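Local coordinates for protein beta-lactamase Mb2281c (Mycobacterium bovis, PDB 3I7J) that probably hydrolyses beta-lactams or related ester or amide bonds through an acylated serine, as serine beta-lactamases and penicillin-binding proteins do, at residues T32-V46 with A145-F159. Residues are numbered along the deposited sequence; the frame is centred on the assembly and turned at random.
Sequences TARVFALASVTKPLV and AGFGATSTVADLAVF
Thr42 and Ala149 meet at the tight end of this contact, where the start of helix 42-56 presses against strand 149-151. Thr42 CG2 lies 3.5 Å from Ala149 CB, closer than carbons usually pack. With OG1 beside its own backbone N (chi1 -68°), the threonine hydroxyl takes a hydrogen bond from Ala149 N at 2.8 Å and donates to Ala39 O, approaching in the plane of that carbonyl. The first bond joins the helix start to the strand; the second holds Thr42 to the turn before its own helix, and together they fix the buried hydroxyl. Deeper in, Leu45 CD2 sits squarely over one face of the Phe159 ring, 3.6 Å from its centroid, a CH-pi contact, while Pro44 O approaches the ring edge near its plane. Leu38 points toward strand 149-151, its CD1 3.6 Å from Ser151 CB and its CD2 against Leu156 CD1.

Ser40 and Lys43 fit the SxxK pattern of serine beta-lactamases and penicillin-binding proteins, with Ser40 probably the nucleophile at the helix start. The bent end of Lys43 (chi4 64°) brings NZ to Gly146 O at 2.8 Å, tilted 20° from the carbonyl plane. Gly146 O and Tyr99 OH both hold NZ, and Tyr99 OH also bonds Ser40 OG, in what is probably the active site.

Toward solvent the join relies more on backbone and water. Strands 36-37 and 149-151 pair antiparallel, Phe36 N giving a nearly straight bond to Ser151 O (2.8 Å); Phe36 and Ser151 share the buried face, Ala37 and Thr150 the more exposed one, with exposed Val35 alongside. One water links Ala39 N to Phe147 O and Ala149 O, and another spans Arg34 O and Val153 N. Beyond it, Thr32 O receives Ala154 N on a lone pair at 3.0 Å, beside Thr152, whose OG1 caps helix 153-164 by accepting from Asp155 N.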
loop_
_atom_site.group_PDB
_atom_site.type_symbol
_atom_site.label_atom_id
_atom_site.label_comp_id
_atom_site.label_asym_id
_atom_site.label_seq_id
_atom_site.Cartn_x
_atom_site.Cartn_y
_atom_site.Cartn_z
ATOM N N THR A 32 -3.451 16.823 -9.953
ATOM C CA THR A 32 -3.643 15.377 -9.940
ATOM C C THR A 32 -2.965 14.668 -11.120
ATOM O O THR A 32 -2.953 13.438 -11.198
ATOM C CB THR A 32 -5.152 15.019 -9.918
ATOM O OG1 THR A 32 -5.786 15.521 -11.098
ATOM C CG2 THR A 32 -5.822 15.627 -8.703
ATOM N N ALA A 33 -2.388 15.448 -12.028
ATOM C CA ALA A 33 -1.698 14.895 -13.184
ATOM C C ALA A 33 -0.182 14.906 -12.954
ATOM O O ALA A 33 0.576 14.310 -13.718
ATOM C CB ALA A 33 -2.042 15.699 -14.443
ATOM N N ARG A 34 0.255 15.584 -11.898
ATOM C CA ARG A 34 1.676 15.664 -11.572
ATOM C C ARG A 34 2.243 14.330 -11.078
ATOM O O ARG A 34 1.659 13.681 -10.207
ATOM C CB ARG A 34 1.913 16.748 -10.510
ATOM C CG ARG A 34 3.324 16.739 -9.956
ATOM C CD ARG A 34 3.659 17.986 -9.173
ATOM N NE ARG A 34 4.999 17.902 -8.608
ATOM C CZ ARG A 34 5.714 18.949 -8.213
ATOM N NH1 ARG A 34 5.223 20.177 -8.321
ATOM N NH2 ARG A 34 6.929 18.766 -7.711
ATOM N N VAL A 35 3.387 13.933 -11.630
ATOM C CA VAL A 35 4.040 12.682 -11.250
ATOM C C VAL A 35 4.818 12.802 -9.938
ATOM O O VAL A 35 5.603 13.728 -9.758
ATOM C CB VAL A 35 5.027 12.210 -12.335
ATOM C CG1 VAL A 35 5.856 11.060 -11.797
ATOM C CG2 VAL A 35 4.272 11.772 -13.590
ATOM N N PHE A 36 4.616 11.841 -9.040
ATOM C CA PHE A 36 5.284 11.836 -7.737
ATOM C C PHE A 36 5.986 10.493 -7.482
ATOM O O PHE A 36 5.541 9.447 -7.964
ATOM C CB PHE A 36 4.248 12.049 -6.622
ATOM C CG PHE A 36 3.720 13.460 -6.513
ATOM C CD1 PHE A 36 4.381 14.406 -5.736
ATOM C CD2 PHE A 36 2.534 13.830 -7.146
ATOM C CE1 PHE A 36 3.867 15.695 -5.586
ATOM C CE2 PHE A 36 2.011 15.117 -7.004
ATOM C CZ PHE A 36 2.679 16.050 -6.221
ATOM N N ALA A 37 7.081 10.514 -6.728
ATOM C CA ALA A 37 7.761 9.267 -6.388
ATOM C C ALA A 37 6.866 8.700 -5.294
ATOM O O ALA A 37 6.455 9.432 -4.390
ATOM C CB ALA A 37 9.166 9.542 -5.839
ATOM N N LEU A 38 6.565 7.409 -5.360
ATOM C CA LEU A 38 5.678 6.805 -4.370
ATOM C C LEU A 38 6.360 6.143 -3.194
ATOM O O LEU A 38 5.739 5.939 -2.150
ATOM C CB LEU A 38 4.785 5.764 -5.035
ATOM C CG LEU A 38 3.929 6.229 -6.202
ATOM C CD1 LEU A 38 2.983 5.100 -6.578
ATOM C CD2 LEU A 38 3.147 7.481 -5.810
ATOM N N ALA A 39 7.637 5.816 -3.360
ATOM C CA ALA A 39 8.384 5.122 -2.315
ATOM C C ALA A 39 7.553 3.886 -1.956
ATOM O O ALA A 39 7.062 3.205 -2.852
ATOM C CB ALA A 39 8.584 6.028 -1.087
ATOM N N SER A 40 7.372 3.609 -0.668
ATOM C CA SER A 40 6.608 2.433 -0.239
ATOM C C SER A 40 5.132 2.398 -0.625
ATOM O O SER A 40 4.448 1.401 -0.391
ATOM C CB SER A 40 6.734 2.237 1.273
ATOM O OG SER A 40 8.003 1.717 1.597
ATOM N N VAL A 41 4.621 3.486 -1.188
ATOM C CA VAL A 41 3.234 3.462 -1.616
ATOM C C VAL A 41 3.234 2.556 -2.851
ATOM O O VAL A 41 2.188 2.245 -3.429
ATOM C CB VAL A 41 2.712 4.886 -1.956
ATOM C CG1 VAL A 41 1.289 4.820 -2.508
ATOM C CG2 VAL A 41 2.723 5.747 -0.683
ATOM N N THR A 42 4.432 2.134 -3.244
ATOM C CA THR A 42 4.609 1.230 -4.369
ATOM C C THR A 42 4.067 -0.139 -3.980
ATOM O O THR A 42 3.449 -0.826 -4.787
ATOM C CB THR A 42 6.113 1.030 -4.725
ATOM O OG1 THR A 42 6.654 2.244 -5.258
ATOM C CG2 THR A 42 6.285 -0.101 -5.752
ATOM N N LYS A 43 4.293 -0.524 -2.730
ATOM C CA LYS A 43 3.878 -1.837 -2.250
ATOM C C LYS A 43 2.449 -2.269 -2.544
ATOM O O LYS A 43 2.231 -3.383 -2.990
ATOM C CB LYS A 43 4.205 -1.961 -0.754
ATOM C CG LYS A 43 5.721 -2.009 -0.499
ATOM C CD LYS A 43 6.100 -2.565 0.876
ATOM C CE LYS A 43 7.619 -2.754 0.993
ATOM N NZ LYS A 43 8.385 -1.460 0.916
ATOM N N PRO A 44 1.459 -1.395 -2.316
ATOM C CA PRO A 44 0.079 -1.808 -2.599
ATOM C C PRO A 44 -0.108 -2.181 -4.075
ATOM O O PRO A 44 -0.898 -3.072 -4.408
ATOM C CB PRO A 44 -0.742 -0.580 -2.193
ATOM C CG PRO A 44 0.101 0.037 -1.106
ATOM C CD PRO A 44 1.493 -0.058 -1.701
ATOM N N LEU A 45 0.629 -1.508 -4.954
ATOM C CA LEU A 45 0.532 -1.786 -6.386
ATOM C C LEU A 45 1.122 -3.162 -6.687
ATOM O O LEU A 45 0.523 -3.965 -7.408
ATOM C CB LEU A 45 1.271 -0.710 -7.194
ATOM C CG LEU A 45 0.760 0.731 -7.091
ATOM C CD1 LEU A 45 1.664 1.644 -7.905
ATOM C CD2 LEU A 45 -0.676 0.821 -7.617
ATOM N N VAL A 46 2.299 -3.432 -6.133
ATOM C CA VAL A 46 2.958 -4.711 -6.345
ATOM C C VAL A 46 2.139 -5.819 -5.697
ATOM O O VAL A 46 2.001 -6.909 -6.259
ATOM C CB VAL A 46 4.394 -4.702 -5.755
ATOM C CG1 VAL A 46 5.020 -6.087 -5.852
ATOM C CG2 VAL A 46 5.250 -3.689 -6.504
ATOM N N ALA A 145 10.896 -3.287 -6.466
ATOM C CA ALA A 145 9.501 -3.665 -6.248
ATOM C C ALA A 145 8.925 -3.128 -4.947
ATOM O O ALA A 145 7.707 -3.079 -4.777
ATOM C CB ALA A 145 9.371 -5.178 -6.266
ATOM N N GLY A 146 9.791 -2.737 -4.022
ATOM C CA GLY A 146 9.288 -2.236 -2.764
ATOM C C GLY A 146 9.208 -0.727 -2.632
ATOM O O GLY A 146 8.670 -0.241 -1.640
ATOM N N PHE A 147 9.671 0.021 -3.633
ATOM C CA PHE A 147 9.683 1.479 -3.498
ATOM C C PHE A 147 9.941 2.291 -4.764
ATOM O O PHE A 147 9.995 3.521 -4.697
ATOM C CB PHE A 147 10.776 1.832 -2.502
ATOM C CG PHE A 147 12.124 1.309 -2.911
ATOM C CD1 PHE A 147 12.950 2.051 -3.754
ATOM C CD2 PHE A 147 12.528 0.031 -2.528
ATOM C CE1 PHE A 147 14.162 1.529 -4.217
ATOM C CE2 PHE A 147 13.736 -0.509 -2.981
ATOM C CZ PHE A 147 14.557 0.243 -3.831
ATOM N N GLY A 148 10.106 1.632 -5.905
ATOM C CA GLY A 148 10.424 2.358 -7.122
ATOM C C GLY A 148 9.314 2.819 -8.039
ATOM O O GLY A 148 9.595 3.315 -9.126
ATOM N N ALA A 149 8.063 2.667 -7.631
ATOM C CA ALA A 149 6.969 3.095 -8.488
ATOM C C ALA A 149 6.785 4.612 -8.505
ATOM O O ALA A 149 7.096 5.324 -7.543
ATOM C CB ALA A 149 5.676 2.417 -8.070
ATOM N N THR A 150 6.275 5.080 -9.632
ATOM C CA THR A 150 6.010 6.482 -9.883
ATOM C C THR A 150 4.547 6.542 -10.344
ATOM O O THR A 150 4.100 5.676 -11.091
ATOM C CB THR A 150 6.973 6.990 -10.996
ATOM O OG1 THR A 150 8.121 7.599 -10.393
ATOM C CG2 THR A 150 6.300 7.956 -11.902
ATOM N N SER A 151 3.800 7.549 -9.901
ATOM C CA SER A 151 2.398 7.657 -10.286
ATOM C C SER A 151 1.843 9.058 -10.033
ATOM O O SER A 151 2.573 9.964 -9.620
ATOM C CB SER A 151 1.577 6.611 -9.514
ATOM O OG SER A 151 0.253 6.523 -10.008
ATOM N N THR A 152 0.544 9.220 -10.281
ATOM C CA THR A 152 -0.156 10.497 -10.105
ATOM C C THR A 152 -1.358 10.300 -9.199
ATOM O O THR A 152 -1.805 9.176 -9.004
ATOM C CB THR A 152 -0.698 11.010 -11.448
ATOM O OG1 THR A 152 -1.674 10.079 -11.944
ATOM C CG2 THR A 152 0.425 11.145 -12.469
ATOM N N VAL A 153 -1.892 11.386 -8.645
ATOM C CA VAL A 153 -3.057 11.252 -7.777
ATOM C C VAL A 153 -4.249 10.706 -8.570
ATOM O O VAL A 153 -5.051 9.935 -8.042
ATOM C CB VAL A 153 -3.434 12.599 -7.113
ATOM C CG1 VAL A 153 -4.724 12.448 -6.304
ATOM C CG2 VAL A 153 -2.304 13.041 -6.191
ATOM N N ALA A 154 -4.356 11.096 -9.839
ATOM C CA ALA A 154 -5.446 10.631 -10.698
ATOM C C ALA A 154 -5.404 9.112 -10.861
ATOM O O ALA A 154 -6.434 8.437 -10.775
ATOM C CB ALA A 154 -5.359 11.300 -12.072
ATOM N N ASP A 155 -4.211 8.582 -11.125
ATOM C CA ASP A 155 -4.031 7.142 -11.285
ATOM C C ASP A 155 -4.278 6.427 -9.955
ATOM O O ASP A 155 -4.928 5.381 -9.916
ATOM C CB ASP A 155 -2.613 6.818 -11.775
ATOM C CG ASP A 155 -2.489 6.854 -13.282
ATOM O OD1 ASP A 155 -3.405 7.393 -13.948
ATOM O OD2 ASP A 155 -1.465 6.353 -13.803
ATOM N N LEU A 156 -3.758 6.986 -8.866
ATOM C CA LEU A 156 -3.950 6.362 -7.565
ATOM C C LEU A 156 -5.407 6.424 -7.144
ATOM O O LEU A 156 -5.884 5.560 -6.407
ATOM C CB LEU A 156 -3.075 7.025 -6.507
ATOM C CG LEU A 156 -1.585 6.722 -6.595
ATOM C CD1 LEU A 156 -0.939 7.186 -5.298
ATOM C CD2 LEU A 156 -1.345 5.219 -6.784
ATOM N N ALA A 157 -6.109 7.452 -7.616
ATOM C CA ALA A 157 -7.524 7.631 -7.305
ATOM C C ALA A 157 -8.301 6.463 -7.907
ATOM O O ALA A 157 -9.208 5.917 -7.278
ATOM C CB ALA A 157 -8.023 8.948 -7.888
ATOM N N VAL A 158 -7.936 6.098 -9.133
ATOM C CA VAL A 158 -8.554 4.980 -9.835
ATOM C C VAL A 158 -8.223 3.697 -9.070
ATOM O O VAL A 158 -9.081 2.831 -8.886
ATOM C CB VAL A 158 -8.007 4.864 -11.283
ATOM C CG1 VAL A 158 -8.557 3.616 -11.956
ATOM C CG2 VAL A 158 -8.386 6.108 -12.086
ATOM N N PHE A 159 -6.975 3.582 -8.619
ATOM C CA PHE A 159 -6.537 2.409 -7.868
ATOM C C PHE A 159 -7.365 2.280 -6.596
ATOM O O PHE A 159 -7.871 1.198 -6.279
ATOM C CB PHE A 159 -5.045 2.512 -7.525
ATOM C CG PHE A 159 -4.475 1.251 -6.934
ATOM C CD1 PHE A 159 -4.451 0.064 -7.670
ATOM C CD2 PHE A 159 -3.970 1.242 -5.642
ATOM C CE1 PHE A 159 -3.930 -1.115 -7.128
ATOM C CE2 PHE A 159 -3.447 0.068 -5.091
ATOM C CZ PHE A 159 -3.429 -1.117 -5.840
HETATM O O HOH W 1 -0.623 14.079 -8.770
HETATM O O HOH W 2 9.336 5.698 -5.882
#